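Local coordinates for protein bacterioferritin (Mycobacterium tuberculosis, PDB 3UOI) that probably stores iron in a 24-subunit shell, oxidising Fe(2+) with dioxygen at a ferroxidase centre and binding one heme b per subunit dimer, at residues Y27-H30 / S31-D35; R47-S50 / F51-M54. One frame throughout, in Å; residues are numbered along the deposited sequence.

Contact 1: Y27-H30 / S31-D35; sequences YFLH and SKMQD. With HEM (protoporphyrin IX containing Fe), chain B.
Ser31 folds its hydroxyl back onto the preceding turn of helix 7-36: OG donates to Phe28 O at 3.0 Å, lying in the carbonyl plane on a lone pair. The buried hydroxyl is thus satisfied by its own helix, while Ser31 N takes the regular bond to Tyr27 O. Lys32 N donates to the same Phe28 O, so two donors grip this oxygen. The aliphatic part of Lys32 runs alongside the Phe28 ring, both side chains pointing the same way, with Lys32 CG 3.7 Å from Phe28 CE2. Phe28 has CG anti to its backbone N (chi1 -165°), which lays the ring against the heme: methyl CMB of HEM sits 3.3 Å above the ring plane, over its centre, a CH-pi type of approach. Bends at chi2 and chi3 turn the Lys32 chain so that NZ reaches Asp62 and Glu58 of the second subunit in salt bridges. Phe28 and Lys32 lie on the side of helix 7-36 that faces the heme and the paired subunit, in the ferritin-like four-helix bundle, at the subunit pairing where bacterioferritins hold their heme. Met33 N bonds to Leu29 O in the helical pattern, and Met33 CG packs 4.3 Å from Leu29 CG. Met33 SD lies 5.4 Å from the centroid of the His30 ring, on an oblique line that is neither over the face nor at the edge; that imidazole is held by the bond from Gly82 N to NE2. Gln34 N donates to His30 O at 2.8 Å, and Gln34 CG and CD also lie close to that carbonyl oxygen. The Gln34 chain carries its amide to two neighbouring helices, OE1 bonding Thr46 OG1 and NE2 bonding Gln88 OE1.

Contact 2: R47-S50 / F51-M54; sequences RAES and FDEM. With HEM (protoporphyrin IX containing Fe), chain B.
Arg47 and Phe51, one helical turn apart, lie side by side and point the same way, the guanidinium and ring planes 45° apart; Arg47 NE is 3.9 Å from Phe51 CZ. Arg47 runs extended to NE, and its NH1 forms a salt bridge with Glu58 of the second subunit. Among hydrogen bonds, Arg47 O accepts both Phe51 N and Ser50 OG, the latter at 3.0 Å. Ser50 OG lies at the edge of the Phe51 ring, near its plane, 3.4 Å from Phe51 CD1. A water donates to Ala48 O and to Asp52 OD1 (2.6 Å), bridging backbone and carboxylate, while Asp52 OD1 also pairs with Arg55. Glu53, a predicted ligand of both ferroxidase irons, bonds through OE2 to His56 ND1. The carboxylates of Glu49 and Asp52 come within 4.0 Å (Glu49 OE1 to Asp52 OD2), their planes nearly perpendicular at 87°, an approach probably unfavourable in charge. On the heme side, Phe51 CZ packs 3.7 Å from HEM C2A. Met54 SD binds the heme iron, HEM FE, at 2.3 Å. Met54 of the second subunit binds the same iron, giving the bis-methionine axial ligation characteristic of the heme site between paired bacterioferritin subunits.

Both contacts are single-helix, turn-to-turn contacts, on consecutive helices of the bundle, with centres about 11 Å apart. They pack on each other: Tyr27 CB meets Ser50 CB at 3.6 Å, and the Phe28 ring lies beside both Ser50 OG and Arg47 NH1. Contact 1 is buried, its polar ends tied to neighbouring helices, a loop and the second subunit; contact 2 is partly buried, with a water and the partly exposed Glu49 and Asp52, while Glu53 is buried. Both touch the heme, 27-35 through an aromatic face against a methyl group and 47-54 through metal ligation and packing of Phe51. Glu58 of the second subunit forms salt bridges with both Lys32 and Arg47.

Contact 1: Y27-H30 / S31-D35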
# COMPACT_ATOMS: atom_id res chain seq x y z
N TYR A 27 -32.50 35.52 -6.81
CA TYR A 27 -32.29 34.22 -6.24
C TYR A 27 -31.26 34.25 -5.13
O TYR A 27 -31.42 33.65 -4.12
CB TYR A 27 -31.94 33.15 -7.30
CG TYR A 27 -33.01 32.83 -8.37
CD1 TYR A 27 -34.29 33.27 -8.26
CD2 TYR A 27 -32.71 32.08 -9.47
CE1 TYR A 27 -35.24 33.01 -9.24
CE2 TYR A 27 -33.67 31.81 -10.45
CZ TYR A 27 -34.93 32.29 -10.34
OH TYR A 27 -35.91 32.03 -11.30
N PHE A 28 -30.20 34.99 -5.36
CA PHE A 28 -29.16 35.02 -4.34
C PHE A 28 -29.62 35.63 -3.06
O PHE A 28 -29.52 35.01 -2.05
CB PHE A 28 -27.93 35.78 -4.81
CG PHE A 28 -26.70 35.55 -3.95
CD1 PHE A 28 -25.88 34.45 -4.15
CD2 PHE A 28 -26.36 36.41 -2.94
CE1 PHE A 28 -24.75 34.24 -3.38
CE2 PHE A 28 -25.22 36.18 -2.17
CZ PHE A 28 -24.43 35.10 -2.41
N LEU A 29 -30.19 36.83 -3.14
CA LEU A 29 -30.63 37.56 -1.97
C LEU A 29 -31.68 36.77 -1.24
O LEU A 29 -31.68 36.73 -0.09
CB LEU A 29 -31.12 38.94 -2.29
CG LEU A 29 -31.56 39.75 -1.10
CD1 LEU A 29 -30.45 40.27 -0.31
CD2 LEU A 29 -32.38 40.85 -1.56
N HIS A 30 -32.53 36.09 -1.97
CA HIS A 30 -33.51 35.21 -1.37
C HIS A 30 -32.84 34.08 -0.57
O HIS A 30 -33.28 33.77 0.50
CB HIS A 30 -34.45 34.62 -2.41
CG HIS A 30 -35.63 35.49 -2.71
ND1 HIS A 30 -36.61 35.12 -3.59
CD2 HIS A 30 -35.96 36.71 -2.27
CE1 HIS A 30 -37.50 36.08 -3.68
NE2 HIS A 30 -37.12 37.06 -2.89
N SER A 31 -31.78 33.51 -1.11
CA SER A 31 -31.02 32.49 -0.41
C SER A 31 -30.35 32.98 0.89
O SER A 31 -30.37 32.30 1.87
CB SER A 31 -30.06 31.75 -1.33
OG SER A 31 -28.81 32.25 -1.28
N LYS A 32 -29.78 34.16 0.86
CA LYS A 32 -29.23 34.77 2.05
C LYS A 32 -30.32 35.08 3.08
O LYS A 32 -30.09 34.95 4.24
CB LYS A 32 -28.50 36.04 1.72
CG LYS A 32 -27.41 35.92 0.78
CD LYS A 32 -26.35 34.97 1.19
CE LYS A 32 -25.56 35.40 2.37
NZ LYS A 32 -24.92 34.32 3.00
N MET A 33 -31.46 35.57 2.61
CA MET A 33 -32.57 35.88 3.46
C MET A 33 -33.09 34.61 4.06
O MET A 33 -33.48 34.61 5.18
CB MET A 33 -33.70 36.58 2.72
CG MET A 33 -33.50 38.02 2.27
SD MET A 33 -34.95 38.71 1.43
CE MET A 33 -36.15 38.96 2.68
N GLN A 34 -33.12 33.53 3.29
CA GLN A 34 -33.56 32.24 3.81
C GLN A 34 -32.59 31.71 4.87
O GLN A 34 -32.97 31.25 5.89
CB GLN A 34 -33.81 31.23 2.70
CG GLN A 34 -34.90 31.60 1.77
CD GLN A 34 -34.96 30.81 0.48
OE1 GLN A 34 -34.17 29.95 0.22
NE2 GLN A 34 -35.92 31.12 -0.33
N ASP A 35 -31.32 31.85 4.60
CA ASP A 35 -30.31 31.49 5.56
C ASP A 35 -30.40 32.29 6.84
O ASP A 35 -30.27 31.73 7.88
CB ASP A 35 -28.94 31.62 4.97
CG ASP A 35 -28.04 30.52 5.36
OD1 ASP A 35 -28.39 29.79 6.28
OD2 ASP A 35 -26.97 30.41 4.79
CHA HEM B . -19.74 32.00 -8.44
CHB HEM B . -21.87 35.38 -5.75
CHC HEM B . -22.97 37.79 -9.78
CHD HEM B . -20.64 34.55 -12.50
C1A HEM B . -20.05 32.76 -7.33
C2A HEM B . -19.59 32.62 -5.97
C3A HEM B . -20.22 33.57 -5.25
C4A HEM B . -21.07 34.32 -6.10
CMA HEM B . -20.07 33.89 -3.75
CAA HEM B . -18.56 31.54 -5.54
CBA HEM B . -17.25 31.82 -6.31
CGA HEM B . -15.97 31.76 -5.49
O1A HEM B . -14.91 32.39 -5.86
O2A HEM B . -15.98 31.05 -4.44
C1B HEM B . -22.41 36.31 -6.62
C2B HEM B . -23.32 37.39 -6.25
C3B HEM B . -23.61 38.08 -7.35
C4B HEM B . -22.91 37.42 -8.46
CMB HEM B . -23.84 37.76 -4.83
CAB HEM B . -24.55 39.32 -7.34
CBB HEM B . -25.08 39.79 -8.46
C1C HEM B . -22.45 37.16 -10.90
C2C HEM B . -22.68 37.54 -12.29
C3C HEM B . -21.99 36.64 -13.03
C4C HEM B . -21.40 35.64 -12.16
CMC HEM B . -23.51 38.76 -12.78
CAC HEM B . -21.87 36.59 -14.55
CBC HEM B . -21.53 35.40 -15.05
C1D HEM B . -20.26 33.53 -11.66
C2D HEM B . -19.72 32.27 -12.10
C3D HEM B . -19.45 31.52 -10.81
C4D HEM B . -19.85 32.37 -9.77
CMD HEM B . -19.40 31.82 -13.57
CAD HEM B . -18.85 30.14 -10.62
CBD HEM B . -19.97 29.16 -10.92
CGD HEM B . -19.42 27.80 -10.57
O1D HEM B . -18.64 27.69 -9.58
O2D HEM B . -19.77 26.85 -11.30
NA HEM B . -20.96 33.78 -7.34
NB HEM B . -22.20 36.33 -7.97
NC HEM B . -21.68 36.01 -10.90
ND HEM B . -20.40 33.57 -10.28
FE HEM B . -21.30 34.87 -9.20

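Contact 2: R47-S50 / F51-M54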
# COMPACT_ATOMS: atom_id res chain seq x y z
N ARG A 47 -29.59 28.88 -3.35
CA ARG A 47 -28.24 29.36 -3.72
C ARG A 47 -27.73 28.76 -5.01
O ARG A 47 -27.18 29.42 -5.82
CB ARG A 47 -27.24 28.99 -2.64
CG ARG A 47 -25.89 29.62 -2.75
CD ARG A 47 -25.01 29.23 -1.61
NE ARG A 47 -23.68 29.71 -1.80
CZ ARG A 47 -23.26 30.87 -1.39
NH1 ARG A 47 -24.06 31.62 -0.72
NH2 ARG A 47 -22.03 31.26 -1.61
N ALA A 48 -27.96 27.48 -5.14
CA ALA A 48 -27.61 26.66 -6.27
C ALA A 48 -28.40 27.17 -7.45
O ALA A 48 -27.94 27.14 -8.54
CB ALA A 48 -27.92 25.24 -6.00
N GLU A 49 -29.61 27.61 -7.22
CA GLU A 49 -30.39 28.14 -8.32
C GLU A 49 -29.76 29.43 -8.88
O GLU A 49 -29.71 29.64 -10.05
CB GLU A 49 -31.86 28.28 -7.95
CG GLU A 49 -32.58 26.99 -7.57
CD GLU A 49 -33.01 26.15 -8.74
OE1 GLU A 49 -32.76 26.51 -9.85
OE2 GLU A 49 -33.59 25.11 -8.55
N SER A 50 -29.26 30.28 -8.00
CA SER A 50 -28.66 31.51 -8.44
C SER A 50 -27.38 31.25 -9.27
O SER A 50 -27.12 31.93 -10.21
CB SER A 50 -28.44 32.48 -7.30
OG SER A 50 -27.25 32.27 -6.67
N PHE A 51 -26.64 30.23 -8.86
CA PHE A 51 -25.44 29.79 -9.51
C PHE A 51 -25.78 29.28 -10.86
O PHE A 51 -25.08 29.51 -11.78
CB PHE A 51 -24.69 28.77 -8.67
CG PHE A 51 -23.92 29.38 -7.53
CD1 PHE A 51 -24.43 30.38 -6.79
CD2 PHE A 51 -22.69 28.96 -7.23
CE1 PHE A 51 -23.74 30.93 -5.77
CE2 PHE A 51 -22.01 29.55 -6.19
CZ PHE A 51 -22.56 30.53 -5.48
N ASP A 52 -26.91 28.59 -10.96
CA ASP A 52 -27.37 28.06 -12.24
C ASP A 52 -27.71 29.22 -13.18
O ASP A 52 -27.41 29.17 -14.37
CB ASP A 52 -28.60 27.17 -12.04
CG ASP A 52 -28.25 25.83 -11.43
OD1 ASP A 52 -27.06 25.45 -11.46
OD2 ASP A 52 -29.17 25.15 -10.92
N GLU A 53 -28.32 30.26 -12.63
CA GLU A 53 -28.68 31.44 -13.41
C GLU A 53 -27.41 32.18 -13.83
O GLU A 53 -27.31 32.66 -14.95
CB GLU A 53 -29.59 32.36 -12.60
CG GLU A 53 -30.99 32.51 -13.17
CD GLU A 53 -31.45 31.27 -13.91
OE1 GLU A 53 -31.64 30.22 -13.26
OE2 GLU A 53 -31.61 31.34 -15.15
N MET A 54 -26.45 32.25 -12.91
CA MET A 54 -25.18 32.91 -13.19
C MET A 54 -24.49 32.22 -14.36
O MET A 54 -23.92 32.88 -15.23
CB MET A 54 -24.28 32.89 -11.95
CG MET A 54 -24.56 34.00 -10.96
SD MET A 54 -23.38 34.05 -9.60
CE MET A 54 -24.48 34.14 -8.20
CHA HEM B . -19.74 32.00 -8.44
CHB HEM B . -21.87 35.38 -5.75
CHC HEM B . -22.97 37.79 -9.78
CHD HEM B . -20.64 34.55 -12.50
C1A HEM B . -20.05 32.76 -7.33
C2A HEM B . -19.59 32.62 -5.97
C3A HEM B . -20.22 33.57 -5.25
C4A HEM B . -21.07 34.32 -6.10
CMA HEM B . -20.07 33.89 -3.75
CAA HEM B . -18.56 31.54 -5.54
CBA HEM B . -17.25 31.82 -6.31
CGA HEM B . -15.97 31.76 -5.49
O1A HEM B . -14.91 32.39 -5.86
O2A HEM B . -15.98 31.05 -4.44
C1B HEM B . -22.41 36.31 -6.62
C2B HEM B . -23.32 37.39 -6.25
C3B HEM B . -23.61 38.08 -7.35
C4B HEM B . -22.91 37.42 -8.46
CMB HEM B . -23.84 37.76 -4.83
CAB HEM B . -24.55 39.32 -7.34
CBB HEM B . -25.08 39.79 -8.46
C1C HEM B . -22.45 37.16 -10.90
C2C HEM B . -22.68 37.54 -12.29
C3C HEM B . -21.99 36.64 -13.03
C4C HEM B . -21.40 35.64 -12.16
CMC HEM B . -23.51 38.76 -12.78
CAC HEM B . -21.87 36.59 -14.55
CBC HEM B . -21.53 35.40 -15.05
C1D HEM B . -20.26 33.53 -11.66
C2D HEM B . -19.72 32.27 -12.10
C3D HEM B . -19.45 31.52 -10.81
C4D HEM B . -19.85 32.37 -9.77
CMD HEM B . -19.40 31.82 -13.57
CAD HEM B . -18.85 30.14 -10.62
CBD HEM B . -19.97 29.16 -10.92
CGD HEM B . -19.42 27.80 -10.57
O1D HEM B . -18.64 27.69 -9.58
O2D HEM B . -19.77 26.85 -11.30
NA HEM B . -20.96 33.78 -7.34
NB HEM B . -22.20 36.33 -7.97
NC HEM B . -21.68 36.01 -10.90
ND HEM B . -20.40 33.57 -10.28
FE HEM B . -21.30 34.87 -9.20
O HOH W 1 -25.92 25.35 -9.13